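Long-range contacts in pectinesterase 1 (Solanum lycopersicum, PDB 1XG2), which removes methyl esters from cell-wall pectin by hydrolysis, releasing methanol, and may prepare fruit cell walls for softening during ripening: residues A86-G91 against A112-A117; D128-T133 against V169-G174; S138-Y143 against N158-F163; Q177-T182 against F215-G220; K224-T229 against L254-Y259. All blocks are in the same frame, centred on the assembly; numbering follows the deposited sequence.

Contact 1. Residues A86-G91 against A112-A117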
# COMPACT_ATOMS: atom_id res chain seq x y z
N ALA A 86 -10.11 -3.44 6.21
CA ALA A 86 -9.65 -2.79 4.97
C ALA A 86 -10.20 -1.37 4.96
O ALA A 86 -11.37 -1.16 5.24
CB ALA A 86 -10.16 -3.55 3.76
N ALA A 87 -9.36 -0.38 4.66
CA ALA A 87 -9.78 1.02 4.66
C ALA A 87 -9.22 1.77 3.46
O ALA A 87 -8.02 1.73 3.21
CB ALA A 87 -9.34 1.69 5.94
N VAL A 88 -10.09 2.45 2.74
CA VAL A 88 -9.69 3.28 1.61
C VAL A 88 -10.22 4.70 1.72
O VAL A 88 -9.83 5.54 0.93
CB VAL A 88 -10.09 2.65 0.26
CG1 VAL A 88 -9.44 1.27 0.11
CG2 VAL A 88 -11.59 2.55 0.11
N GLY A 89 -11.07 4.97 2.70
CA GLY A 89 -11.62 6.31 2.90
C GLY A 89 -10.55 7.31 3.30
O GLY A 89 -9.88 7.14 4.32
N GLN A 90 -10.41 8.37 2.49
CA GLN A 90 -9.41 9.41 2.69
C GLN A 90 -9.39 9.93 4.13
O GLN A 90 -10.45 10.18 4.69
CB GLN A 90 -9.69 10.59 1.74
CG GLN A 90 -8.72 11.74 1.80
CD GLN A 90 -9.27 12.99 1.09
OE1 GLN A 90 -9.52 12.94 -0.12
NE2 GLN A 90 -9.47 14.08 1.83
N GLY A 91 -8.20 10.14 4.69
CA GLY A 91 -8.04 10.70 6.03
C GLY A 91 -8.26 9.73 7.18
O GLY A 91 -8.31 10.16 8.34
N ALA A 112 -4.00 -9.00 7.86
CA ALA A 112 -4.68 -8.39 8.99
C ALA A 112 -5.30 -7.05 8.57
O ALA A 112 -6.53 -6.91 8.53
CB ALA A 112 -3.74 -8.21 10.16
N LEU A 113 -4.46 -6.10 8.21
CA LEU A 113 -4.90 -4.78 7.80
C LEU A 113 -4.51 -4.46 6.36
O LEU A 113 -3.35 -4.58 5.98
CB LEU A 113 -4.28 -3.72 8.71
CG LEU A 113 -4.57 -2.25 8.40
CD1 LEU A 113 -6.02 -1.91 8.65
CD2 LEU A 113 -3.65 -1.39 9.25
N ARG A 114 -5.49 -4.02 5.57
CA ARG A 114 -5.21 -3.41 4.28
C ARG A 114 -5.59 -1.94 4.31
O ARG A 114 -6.70 -1.57 4.69
CB ARG A 114 -5.93 -4.10 3.13
CG ARG A 114 -5.88 -3.33 1.82
CD ARG A 114 -6.26 -4.15 0.62
NE ARG A 114 -7.64 -4.65 0.71
CZ ARG A 114 -8.73 -3.91 0.51
NH1 ARG A 114 -8.66 -2.63 0.19
NH2 ARG A 114 -9.93 -4.48 0.63
N VAL A 115 -4.65 -1.09 3.90
CA VAL A 115 -4.91 0.33 3.77
C VAL A 115 -4.63 0.78 2.34
O VAL A 115 -3.54 0.56 1.82
CB VAL A 115 -4.06 1.12 4.75
CG1 VAL A 115 -4.38 2.60 4.66
CG2 VAL A 115 -4.29 0.61 6.20
N GLY A 116 -5.64 1.40 1.72
CA GLY A 116 -5.52 2.11 0.45
C GLY A 116 -6.15 3.50 0.56
O GLY A 116 -6.73 3.99 -0.40
N ALA A 117 -6.02 4.11 1.74
CA ALA A 117 -6.58 5.40 2.08
C ALA A 117 -5.47 6.42 2.11
O ALA A 117 -4.47 6.26 2.82
CB ALA A 117 -7.26 5.34 3.45
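With CG swung opposite the backbone N (chi1 168°) and the chain then bent at CG-CD (chi3 61°), Arg114 folds back across the strand boundary and lays its guanidinium over the methyl of Ala86. The two strands, 85-87 and 113-115, are adjacent rungs in one parallel sheet of the right-handed parallel beta-helix of the pectinesterase domain. Ala86 CB sits above one face of the guanidinium, displaced toward its rim, and is 3.3 Å from Arg114 NH2. Val88, with CG1 opposite its carbonyl carbon (chi1 -59°), reaches the edge of the same group, CG1 lying 4.0 Å from Arg114 NH1. Outside the two segments NE donates to Phe80 O and the guanidinium makes a cation-pi contact with the Phe80 ring; the side chain of Thr79, which probably binds substrate, is about 7 Å from that of Arg114.

Two backbone bonds join the rungs. Ala87 N donates to Arg114 O at 2.9 Å, and Ala87 O accepts from Gly116 N at 2.8 Å, so Ala87 uses both its N-H and its carbonyl on the neighbouring rung. The CA-H of Ala86 also points at Arg114 O, over 3.2 Å. On the other face of the sheet, Ala87 and Val115 turn into the body of the helix, where Val115 meets Gln141 and Tyr143. Beyond the strand ends the chains stay close as they leave the sheet, Val88 also packing on Asp81 of the inhibitor chain, and the methyl of Ala117 presses on a carbonyl, its CB 3.3 Å from Gly89 O.

Contact 2. Residues D128-T133 against V169-G174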
# COMPACT_ATOMS: atom_id res chain seq x y z
N ASP A 128 -1.22 -7.92 13.55
CA ASP A 128 -0.73 -9.25 13.91
C ASP A 128 -1.24 -10.30 12.92
O ASP A 128 -2.43 -10.49 12.79
CB ASP A 128 -1.18 -9.58 15.34
CG ASP A 128 -0.96 -11.04 15.74
OD1 ASP A 128 -1.17 -11.36 16.93
OD2 ASP A 128 -0.60 -11.93 14.95
N ALA A 129 -0.32 -10.92 12.19
CA ALA A 129 -0.59 -12.10 11.37
C ALA A 129 0.74 -12.81 11.06
O ALA A 129 1.71 -12.66 11.80
CB ALA A 129 -1.33 -11.71 10.10
N TYR A 130 0.78 -13.55 9.97
CA TYR A 130 1.99 -14.27 9.55
C TYR A 130 2.41 -13.78 8.17
O TYR A 130 3.12 -12.79 8.08
CB TYR A 130 1.76 -15.79 9.60
CG TYR A 130 1.75 -16.32 11.01
CD1 TYR A 130 0.63 -16.16 11.81
CD2 TYR A 130 2.88 -16.91 11.56
CE1 TYR A 130 0.61 -16.62 13.10
CE2 TYR A 130 2.87 -17.36 12.86
CZ TYR A 130 1.73 -17.21 13.62
OH TYR A 130 1.71 -17.66 14.91
N GLN A 131 1.98 -14.46 7.10
CA GLN A 131 2.34 -14.04 5.76
C GLN A 131 1.41 -12.90 5.32
O GLN A 131 0.20 -13.03 5.43
CB GLN A 131 2.28 -15.22 4.76
CG GLN A 131 2.49 -14.81 3.29
CD GLN A 131 2.82 -15.99 2.38
OE1 GLN A 131 2.70 -17.16 2.79
NE2 GLN A 131 3.24 -15.69 1.16
N ASP A 132 1.99 -11.79 4.87
CA ASP A 132 1.24 -10.64 4.32
C ASP A 132 0.40 -9.91 5.39
O ASP A 132 -0.70 -9.46 5.12
CB ASP A 132 0.31 -11.06 3.18
CG ASP A 132 1.04 -11.32 1.89
OD1 ASP A 132 2.27 -11.51 1.90
OD2 ASP A 132 0.43 -11.37 0.78
N THR A 133 0.93 -9.79 6.60
CA THR A 133 0.21 -9.12 7.69
C THR A 133 -0.41 -7.77 7.31
O THR A 133 -1.58 -7.54 7.57
CB THR A 133 1.18 -8.90 8.85
OG1 THR A 133 1.57 -10.16 9.40
CG2 THR A 133 0.49 -8.17 9.99
N VAL A 169 8.38 -6.77 14.09
CA VAL A 169 8.73 -7.97 14.82
C VAL A 169 8.51 -9.20 13.94
O VAL A 169 7.37 -9.60 13.66
CB VAL A 169 7.88 -8.11 16.10
CG1 VAL A 169 8.40 -9.28 16.95
CG2 VAL A 169 7.91 -6.81 16.91
N ALA A 170 9.61 -9.79 13.51
CA ALA A 170 9.53 -11.06 12.79
C ALA A 170 9.32 -12.18 13.81
O ALA A 170 9.93 -12.18 14.88
CB ALA A 170 10.78 -11.28 11.98
N ARG A 171 8.46 -13.13 13.47
CA ARG A 171 8.12 -14.24 14.35
C ARG A 171 8.50 -15.58 13.72
O ARG A 171 8.94 -15.63 12.58
CB ARG A 171 6.62 -14.22 14.69
CG ARG A 171 5.71 -14.54 13.52
CD ARG A 171 4.28 -14.03 13.69
NE ARG A 171 3.67 -14.58 14.90
CZ ARG A 171 2.49 -14.24 15.39
NH1 ARG A 171 1.70 -13.38 14.75
NH2 ARG A 171 2.06 -14.80 16.51
N LYS A 172 8.33 -16.66 14.47
CA LYS A 172 8.68 -18.00 13.99
C LYS A 172 7.69 -18.43 12.92
O LYS A 172 6.48 -18.50 13.18
CB LYS A 172 8.67 -19.01 15.13
CG LYS A 172 9.16 -20.39 14.71
CD LYS A 172 9.10 -21.35 15.90
CE LYS A 172 9.56 -22.74 15.52
NZ LYS A 172 8.87 -23.79 16.32
N PRO A 173 8.18 -18.71 11.71
CA PRO A 173 7.30 -19.14 10.63
C PRO A 173 7.19 -20.67 10.56
O PRO A 173 7.66 -21.36 11.46
CB PRO A 173 8.02 -18.61 9.39
CG PRO A 173 9.47 -18.79 9.73
CD PRO A 173 9.58 -18.60 11.26
N GLY A 174 6.58 -21.17 9.50
CA GLY A 174 6.55 -22.61 9.24
C GLY A 174 7.87 -23.16 8.74
O GLY A 174 8.78 -22.42 8.38
O HOH W 1 -0.60 -13.75 17.55
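Arg171 reaches from the end of strand 167-170 across to Asp128, Ala129 and Tyr130, joining two turns of the right-handed parallel beta-helix that are not neighbours in the sheet: strand 147-150 lies between strands 126-128 and 167-170. Its CB heads for the other segment, and the first torsion (chi1 68°) sets CG between the backbone N and the carbonyl carbon. From there CG comes to the border of the Tyr130 ring, 4.1 Å from CE2. CD lies over the ring face as a CH-pi contact, 4.0 Å from the centroid. NE follows above the same face, 3.5 Å from Tyr130 CZ, and the guanidinium settles flat on the phenol end, the planes only 15° apart, in an off-centre cation-pi stack.

NH1 is gripped twice. It forms a salt bridge with Asp128 OD2 at 2.7 Å; OD2 lies close to the guanidinium plane, while NH1 approaches it from above the carboxylate plane. It also donates to Ala129 O at 3.0 Å. With one face on the tyrosine and these acceptors at its edge, the guanidinium has little freedom to rotate. The same loop continues into Gln131, probably a transition-state stabiliser as in relatives, and Asp132, the predicted proton donor. NH2, at the other tip, donates to a water at 3.0 Å, and that water in turn donates to Asp128 OD1.

Contact 3. Residues S138-Y143 against N158-F163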
# COMPACT_ATOMS: atom_id res chain seq x y z
N SER A 138 -1.71 1.27 -1.28
CA SER A 138 -1.56 2.44 -2.14
C SER A 138 -1.85 3.67 -1.32
O SER A 138 -2.33 3.57 -0.19
CB SER A 138 -2.49 2.36 -3.35
OG SER A 138 -3.83 2.12 -2.94
N GLN A 139 -1.58 4.82 -1.92
CA GLN A 139 -1.76 6.14 -1.32
C GLN A 139 -0.75 6.41 -0.22
O GLN A 139 0.15 5.60 0.02
CB GLN A 139 -3.21 6.38 -0.83
CG GLN A 139 -4.33 5.94 -1.77
CD GLN A 139 -4.53 6.84 -2.99
OE1 GLN A 139 -3.61 7.54 -3.41
NE2 GLN A 139 -5.72 6.79 -3.58
N ARG A 140 -0.86 7.58 0.41
CA ARG A 140 0.12 8.03 1.41
C ARG A 140 -0.34 7.64 2.81
O ARG A 140 -1.46 7.97 3.22
CB ARG A 140 0.35 9.53 1.33
CG ARG A 140 1.10 9.98 0.09
CD ARG A 140 1.03 11.47 -0.19
NE ARG A 140 -0.32 11.92 -0.50
CZ ARG A 140 -0.64 13.08 -1.08
NH1 ARG A 140 0.29 13.96 -1.44
NH2 ARG A 140 -1.91 13.36 -1.31
N GLN A 141 0.56 6.99 3.54
CA GLN A 141 0.27 6.41 4.85
C GLN A 141 1.41 6.68 5.83
O GLN A 141 2.58 6.71 5.45
CB GLN A 141 0.04 4.90 4.73
CG GLN A 141 -0.90 4.49 3.59
CD GLN A 141 -1.11 3.00 3.44
OE1 GLN A 141 -1.61 2.54 2.40
NE2 GLN A 141 -0.76 2.24 4.45
N PHE A 142 1.04 6.87 7.09
CA PHE A 142 1.98 7.08 8.18
C PHE A 142 1.61 6.13 9.32
O PHE A 142 0.46 6.13 9.79
CB PHE A 142 1.90 8.53 8.65
CG PHE A 142 2.88 8.89 9.72
CD1 PHE A 142 4.25 8.80 9.51
CD2 PHE A 142 2.43 9.36 10.95
CE1 PHE A 142 5.14 9.14 10.52
CE2 PHE A 142 3.33 9.72 11.96
CZ PHE A 142 4.66 9.60 11.75
N TYR A 143 2.60 5.36 9.75
CA TYR A 143 2.51 4.45 10.87
C TYR A 143 3.42 4.95 11.98
O TYR A 143 4.60 5.20 11.75
CB TYR A 143 2.91 3.03 10.46
CG TYR A 143 1.93 2.43 9.50
CD1 TYR A 143 1.91 2.82 8.16
CD2 TYR A 143 1.03 1.46 9.91
CE1 TYR A 143 1.00 2.28 7.26
CE2 TYR A 143 0.10 0.91 9.01
CZ TYR A 143 0.09 1.35 7.69
OH TYR A 143 -0.83 0.83 6.80
N ASN A 158 2.25 -1.08 -2.42
CA ASN A 158 2.87 0.01 -3.16
C ASN A 158 2.36 1.37 -2.71
O ASN A 158 2.22 2.29 -3.51
CB ASN A 158 2.63 -0.19 -4.65
CG ASN A 158 3.48 0.70 -5.52
OD1 ASN A 158 4.64 1.01 -5.16
ND2 ASN A 158 2.94 1.14 -6.65
N ALA A 159 2.13 1.50 -1.40
CA ALA A 159 1.86 2.82 -0.81
C ALA A 159 3.10 3.68 -0.87
O ALA A 159 4.20 3.18 -1.06
CB ALA A 159 1.44 2.67 0.66
N ALA A 160 2.93 4.99 -0.73
CA ALA A 160 4.02 5.83 -0.27
C ALA A 160 3.81 5.87 1.25
O ALA A 160 2.83 6.43 1.73
CB ALA A 160 3.94 7.20 -0.86
N VAL A 161 4.73 5.24 1.98
CA VAL A 161 4.50 4.94 3.38
C VAL A 161 5.76 5.10 4.22
O VAL A 161 6.84 4.63 3.86
CB VAL A 161 3.89 3.51 3.56
CG1 VAL A 161 4.81 2.44 3.04
CG2 VAL A 161 3.55 3.24 5.02
N VAL A 162 5.60 5.78 5.35
CA VAL A 162 6.64 5.87 6.38
C VAL A 162 6.19 5.23 7.69
O VAL A 162 5.11 5.52 8.21
CB VAL A 162 7.00 7.34 6.64
CG1 VAL A 162 8.04 7.46 7.74
CG2 VAL A 162 7.51 7.96 5.34
N PHE A 163 7.04 4.34 8.20
CA PHE A 163 6.93 3.76 9.53
C PHE A 163 7.92 4.48 10.42
O PHE A 163 9.11 4.55 10.12
CB PHE A 163 7.25 2.26 9.51
CG PHE A 163 6.28 1.45 8.70
CD1 PHE A 163 6.43 1.35 7.33
CD2 PHE A 163 5.22 0.80 9.32
CE1 PHE A 163 5.52 0.64 6.58
CE2 PHE A 163 4.31 0.07 8.57
CZ PHE A 163 4.47 -0.02 7.21
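Strands 140-144 and 160-164 are adjacent members of the parallel sheet with the most strands in this domain, and between them Tyr143 and Phe163 stack with an offset. Both rings leave the backbone with CG opposite the carbonyl carbon (chi1 -67° and -64°) and point the same way, centroids 4.6 Å apart and planes inclined by 21°. The overlap is partial: Phe163 CE2 lies over the rim of the Tyr143 face, 3.5 Å from CG, while Phe163 CD2 comes to 3.4 Å from Tyr143 CB. Val161 completes the group, its CG2 3.5 Å from Tyr143 CE1.

Such stacks of like residues on successive turns are a well-known feature of parallel beta-helices, and here the stack lies inside, with Leu134 of another sheet touching both rings. Four backbone bonds run between the strands. Gln141 is at the centre, its N donating to Ala160 O at 3.0 Å and its O accepting from Val162 N at 3.2 Å. Tyr143 N donates to Val162 O. Ala160 N reaches Gln139 O at 2.9 Å from above the carbonyl plane.

The opposite face carries Arg140, Phe142, Ala160 and Val162. Helix 294-297 covers Phe142 and Val162 through Val294. Nearer the strand starts, Arg140 and Ala160 pack on Ile103 of the inhibitor chain. Arg140 NH2 forms a salt bridge with Asp118 OD2 of its own chain and a hydrogen bond with Ser100 OG of the inhibitor chain, and Arg140 CG rests 4.1 Å from Ala160 CB.

Contact 4. Residues Q177-T182 against F215-G220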
# COMPACT_ATOMS: atom_id res chain seq x y z
N GLN A 177 10.54 -21.88 5.92
CA GLN A 177 10.21 -20.54 5.47
C GLN A 177 11.31 -19.57 5.81
O GLN A 177 12.13 -19.81 6.71
CB GLN A 177 8.87 -20.09 6.05
CG GLN A 177 7.70 -20.81 5.39
CD GLN A 177 6.37 -20.20 5.74
OE1 GLN A 177 6.09 -19.95 6.91
NE2 GLN A 177 5.55 -19.93 4.73
N GLN A 178 11.33 -18.47 5.07
CA GLN A 178 12.25 -17.37 5.28
C GLN A 178 11.45 -16.08 5.46
O GLN A 178 10.61 -15.74 4.61
CB GLN A 178 13.16 -17.23 4.08
CG GLN A 178 13.91 -18.50 3.67
CD GLN A 178 15.02 -18.23 2.66
OE1 GLN A 178 16.13 -18.76 2.78
NE2 GLN A 178 14.73 -17.39 1.69
N ASN A 179 11.69 -15.38 6.56
CA ASN A 179 10.96 -14.15 6.86
C ASN A 179 11.47 -12.99 5.99
O ASN A 179 12.66 -12.89 5.73
CB ASN A 179 11.10 -13.76 8.33
CG ASN A 179 10.39 -14.73 9.25
OD1 ASN A 179 9.46 -15.41 8.84
ND2 ASN A 179 10.84 -14.79 10.51
N MET A 180 10.54 -12.15 5.56
CA MET A 180 10.84 -10.94 4.82
C MET A 180 9.99 -9.83 5.44
O MET A 180 8.76 -9.87 5.35
CB MET A 180 10.47 -11.07 3.34
CG MET A 180 10.92 -12.34 2.68
SD MET A 180 12.64 -12.22 2.24
CE MET A 180 13.03 -13.96 2.08
N VAL A 181 10.65 -8.85 6.04
CA VAL A 181 9.96 -7.70 6.65
C VAL A 181 9.15 -6.95 5.61
O VAL A 181 7.99 -6.63 5.85
CB VAL A 181 10.93 -6.73 7.34
CG1 VAL A 181 10.17 -5.55 7.96
CG2 VAL A 181 11.72 -7.46 8.43
N THR A 182 9.76 -6.70 4.46
CA THR A 182 9.06 -6.01 3.35
C THR A 182 9.05 -6.81 2.06
O THR A 182 9.93 -7.62 1.80
CB THR A 182 9.66 -4.62 3.06
OG1 THR A 182 11.02 -4.74 2.60
CG2 THR A 182 9.73 -3.77 4.30
N PHE A 215 15.63 -20.14 10.81
CA PHE A 215 14.67 -19.29 10.09
C PHE A 215 15.28 -17.92 9.89
O PHE A 215 15.32 -17.13 10.82
CB PHE A 215 13.38 -19.14 10.88
CG PHE A 215 12.72 -20.44 11.20
CD1 PHE A 215 12.05 -21.15 10.21
CD2 PHE A 215 12.77 -20.97 12.48
CE1 PHE A 215 11.43 -22.37 10.51
CE2 PHE A 215 12.16 -22.18 12.78
CZ PHE A 215 11.49 -22.88 11.80
N PRO A 216 15.76 -17.64 8.69
CA PRO A 216 16.42 -16.37 8.42
C PRO A 216 15.38 -15.28 8.27
O PRO A 216 14.22 -15.58 7.96
CB PRO A 216 17.13 -16.63 7.09
CG PRO A 216 16.22 -17.58 6.39
CD PRO A 216 15.69 -18.48 7.47
N THR A 217 15.79 -14.04 8.51
CA THR A 217 14.92 -12.89 8.31
C THR A 217 15.67 -11.88 7.47
O THR A 217 16.81 -11.53 7.78
CB THR A 217 14.54 -12.26 9.66
OG1 THR A 217 13.75 -13.19 10.42
CG2 THR A 217 13.65 -11.06 9.48
N TYR A 218 15.04 -11.43 6.39
CA TYR A 218 15.61 -10.40 5.55
C TYR A 218 14.76 -9.14 5.66
O TYR A 218 13.59 -9.20 5.99
CB TYR A 218 15.64 -10.85 4.10
CG TYR A 218 16.47 -12.11 3.84
CD1 TYR A 218 15.92 -13.36 4.02
CD2 TYR A 218 17.80 -12.02 3.42
CE1 TYR A 218 16.65 -14.52 3.78
CE2 TYR A 218 18.55 -13.18 3.17
CZ TYR A 218 17.97 -14.42 3.36
OH TYR A 218 18.68 -15.58 3.12
N LEU A 219 15.38 -8.01 5.37
CA LEU A 219 14.70 -6.72 5.35
C LEU A 219 13.66 -6.63 4.23
O LEU A 219 12.64 -5.97 4.39
CB LEU A 219 15.72 -5.59 5.22
CG LEU A 219 16.67 -5.45 6.41
CD1 LEU A 219 17.81 -4.46 6.07
CD2 LEU A 219 15.93 -5.04 7.67
N GLY A 220 13.93 -7.27 3.10
CA GLY A 220 12.98 -7.33 2.02
C GLY A 220 13.40 -8.18 0.85
O GLY A 220 14.55 -8.65 0.77
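Segments 177-182 and 215-220 run side by side in the same direction, pairing Asn179 with Thr217 and Met180 with Tyr218 before both chains turn a corner at Val181 and Leu219. Asn179 uses both its N-H and its carbonyl on the neighbouring strand, N donating to Pro216 O and O accepting from Tyr218 N, each at 2.9 Å; Val181 N then donates to Tyr218 O.

Met180 and Tyr218 lie alongside each other. The methionine turns about CB-CG (chi2 -80°), which brings SD obliquely to 4.9 Å from the Tyr218 ring centroid, a Met-aromatic contact, while CE packs 3.5 Å from Tyr218 CD1 as an apolar contact. At the outer end, Gln178 CG packs on the pyrrolidine of Pro216, 3.7 Å from its CG.

These are the last two rungs of a sheet of the right-handed parallel beta-helix, the one that also holds strand 155-157. Met180 touches Asp153, the predicted nucleophile, and Arg221, which probably binds substrate, directly follows the second segment. On the other face, Asn179 ND2 makes a weak bond to Thr217 OG1 and a further hydrogen bond to Arg171 O.

At the corner, Leu219 O receives two donors from one residue, Thr182 N at 3.0 Å and Thr182 OG1 at 2.7 Å. The hydroxyl can do this because chi1 of 64° tucks it between the backbone N and the carbonyl carbon, 3.3 Å from Gly220 CA.

Contact 5. Residues K224-T229 against L254-Y259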
# COMPACT_ATOMS: atom_id res chain seq x y z
N LYS A 224 8.16 -6.66 -6.96
CA LYS A 224 8.03 -6.06 -8.29
C LYS A 224 9.32 -5.41 -8.72
O LYS A 224 10.23 -5.21 -7.92
CB LYS A 224 6.87 -5.07 -8.34
CG LYS A 224 5.52 -5.69 -7.97
CD LYS A 224 5.03 -6.63 -9.08
CE LYS A 224 3.85 -7.47 -8.65
NZ LYS A 224 2.58 -6.78 -8.94
N GLU A 225 9.38 -5.07 -10.00
CA GLU A 225 10.64 -4.79 -10.69
C GLU A 225 11.36 -3.55 -10.16
O GLU A 225 12.60 -3.51 -10.11
CB GLU A 225 10.37 -4.64 -12.19
CG GLU A 225 11.60 -4.73 -13.07
CD GLU A 225 11.28 -4.56 -14.55
OE1 GLU A 225 12.22 -4.53 -15.37
OE2 GLU A 225 10.08 -4.46 -14.90
N TYR A 226 10.58 -2.54 -9.78
CA TYR A 226 11.11 -1.31 -9.21
C TYR A 226 10.84 -1.16 -7.71
O TYR A 226 10.64 -0.05 -7.21
CB TYR A 226 10.58 -0.12 -10.00
CG TYR A 226 11.16 -0.12 -11.40
CD1 TYR A 226 10.59 -0.88 -12.41
CD2 TYR A 226 12.31 0.59 -11.69
CE1 TYR A 226 11.16 -0.90 -13.71
CE2 TYR A 226 12.87 0.58 -12.96
CZ TYR A 226 12.29 -0.17 -13.96
OH TYR A 226 12.85 -0.18 -15.22
N SER A 227 10.91 -2.29 -6.99
CA SER A 227 10.78 -2.34 -5.54
C SER A 227 11.66 -1.26 -4.92
O SER A 227 12.81 -1.09 -5.32
CB SER A 227 11.21 -3.72 -5.01
OG SER A 227 10.82 -3.93 -3.67
N ARG A 228 11.11 -0.50 -3.98
CA ARG A 228 11.84 0.62 -3.40
C ARG A 228 11.59 0.73 -1.91
O ARG A 228 10.50 1.06 -1.47
CB ARG A 228 11.47 1.92 -4.09
CG ARG A 228 12.22 3.12 -3.54
CD ARG A 228 12.40 4.24 -4.52
NE ARG A 228 11.15 4.96 -4.67
CZ ARG A 228 11.04 6.27 -4.81
NH1 ARG A 228 12.12 7.04 -4.87
NH2 ARG A 228 9.84 6.82 -4.91
N THR A 229 12.64 0.45 -1.13
CA THR A 229 12.57 0.34 0.30
C THR A 229 13.84 0.88 0.92
O THR A 229 14.94 0.58 0.45
CB THR A 229 12.39 -1.13 0.69
OG1 THR A 229 11.18 -1.64 0.10
CG2 THR A 229 12.21 -1.30 2.19
N LEU A 254 17.08 -7.03 -9.73
CA LEU A 254 18.26 -6.71 -8.92
C LEU A 254 18.99 -5.45 -9.38
O LEU A 254 19.66 -4.80 -8.58
CB LEU A 254 19.22 -7.91 -8.86
CG LEU A 254 18.63 -9.21 -8.29
CD1 LEU A 254 19.73 -10.24 -8.06
CD2 LEU A 254 17.83 -8.95 -7.01
N LYS A 255 18.82 -5.07 -10.64
CA LYS A 255 19.39 -3.83 -11.16
C LYS A 255 18.46 -2.63 -11.06
O LYS A 255 18.92 -1.49 -11.11
CB LYS A 255 19.76 -4.02 -12.64
CG LYS A 255 20.84 -5.08 -12.92
CD LYS A 255 21.08 -5.19 -14.45
CE LYS A 255 22.36 -5.97 -14.79
NZ LYS A 255 22.19 -6.75 -16.04
N THR A 256 17.15 -2.88 -10.96
CA THR A 256 16.14 -1.80 -11.04
C THR A 256 15.48 -1.46 -9.70
O THR A 256 14.89 -0.38 -9.56
CB THR A 256 15.04 -2.18 -12.06
OG1 THR A 256 14.61 -3.53 -11.83
CG2 THR A 256 15.60 -2.18 -13.49
N LEU A 257 15.53 -2.37 -8.73
CA LEU A 257 15.09 -2.06 -7.38
C LEU A 257 16.01 -0.99 -6.78
O LEU A 257 17.13 -0.76 -7.27
CB LEU A 257 15.05 -3.33 -6.50
CG LEU A 257 16.39 -4.06 -6.22
CD1 LEU A 257 17.16 -3.38 -5.11
CD2 LEU A 257 16.13 -5.51 -5.88
N TYR A 258 15.53 -0.32 -5.74
CA TYR A 258 16.33 0.59 -4.94
C TYR A 258 16.10 0.26 -3.47
O TYR A 258 15.05 0.61 -2.91
CB TYR A 258 15.98 2.05 -5.19
CG TYR A 258 16.88 3.02 -4.45
CD1 TYR A 258 16.60 3.41 -3.13
CD2 TYR A 258 18.01 3.55 -5.06
CE1 TYR A 258 17.43 4.29 -2.45
CE2 TYR A 258 18.85 4.44 -4.38
CZ TYR A 258 18.55 4.81 -3.08
OH TYR A 258 19.38 5.67 -2.40
N TYR A 259 17.07 -0.42 -2.87
CA TYR A 259 17.06 -0.75 -1.47
C TYR A 259 18.21 -0.01 -0.80
O TYR A 259 19.36 -0.13 -1.23
CB TYR A 259 17.21 -2.27 -1.28
CG TYR A 259 15.97 -3.09 -1.59
CD1 TYR A 259 14.73 -2.49 -1.81
CD2 TYR A 259 16.04 -4.48 -1.67
CE1 TYR A 259 13.61 -3.25 -2.10
CE2 TYR A 259 14.92 -5.25 -1.93
CZ TYR A 259 13.71 -4.63 -2.15
OH TYR A 259 12.61 -5.39 -2.43
O HOH W 2 14.44 -5.08 -14.04
O HOH W 3 13.49 1.08 -7.67
O HOH W 4 10.92 -4.63 -0.19
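Backbone hydrogen bonds tie Ser227-Thr229 to Tyr258-Tyr259: Tyr258 N donates to Ser227 O at 2.9 Å and Thr229 N to Tyr258 O at 3.0 Å. The CA-H groups of Arg228 and Tyr259 add weaker contacts to Tyr258 O and Thr229 O.

Hydroxyls make the polar side-chain links. Thr256 OG1, placed between its backbone N and carbonyl carbon (chi1 47°), donates to Glu225 O at 2.6 Å from above the carbonyl plane. A water donates both to that hydroxyl and to Glu225 OE1, so main chain and side chain of the glutamate are linked to one threonine. Ser227 OG and Tyr259 OH are 2.6 Å apart, and the serine hydroxyl also bonds with Gln184 O. A second water lies within hydrogen-bonding distance of Tyr259 OH and Thr229 OG1.

The setting is the start of two neighbouring rungs, strands 228-232 and 258-262, in the sheet of the right-handed parallel beta-helix that has the most strands, each reached through a loop. A type I turn from Lys224 to Ser227 leads into the first, just after Trp223, which probably binds substrate. Lys224 itself forms a salt bridge with Asp117 of the inhibitor chain.

Apolar contacts fall on rings. Thr256 CB makes a CH-pi contact over one face of the Tyr226 ring, 3.9 Å from the centroid and offset toward the rim, with CG2 reaching on to the phenol oxygen. Deeper in, Tyr259 stacks on Trp245, and its CD1 is 3.7 Å from Thr229 CB.

In the fold
All five contacts lie in one parallel beta-helix; contacts 1, 2, 4 and 5 follow in series, with contact 3 nested inside the loop closed by contact 2. Contacts 1 and 4, centres about 25 Å apart, share the sheet of strands 85-87 and 217-220, on opposite sides of the chain's centre. Contacts 3 and 5, about 17 Å between centres, share that of strands 140-144 and 258-262. Contact 2, by strands 126-128 and 167-170, touches contacts 1 and 4; contact 1 also touches 3, and 4 touches 5. Contact 2 holds Asp132 and contact 4 touches Asp153 through Met180, the two predicted catalytic aspartates; contacts 1, 3 and 5 meet the inhibitor chain.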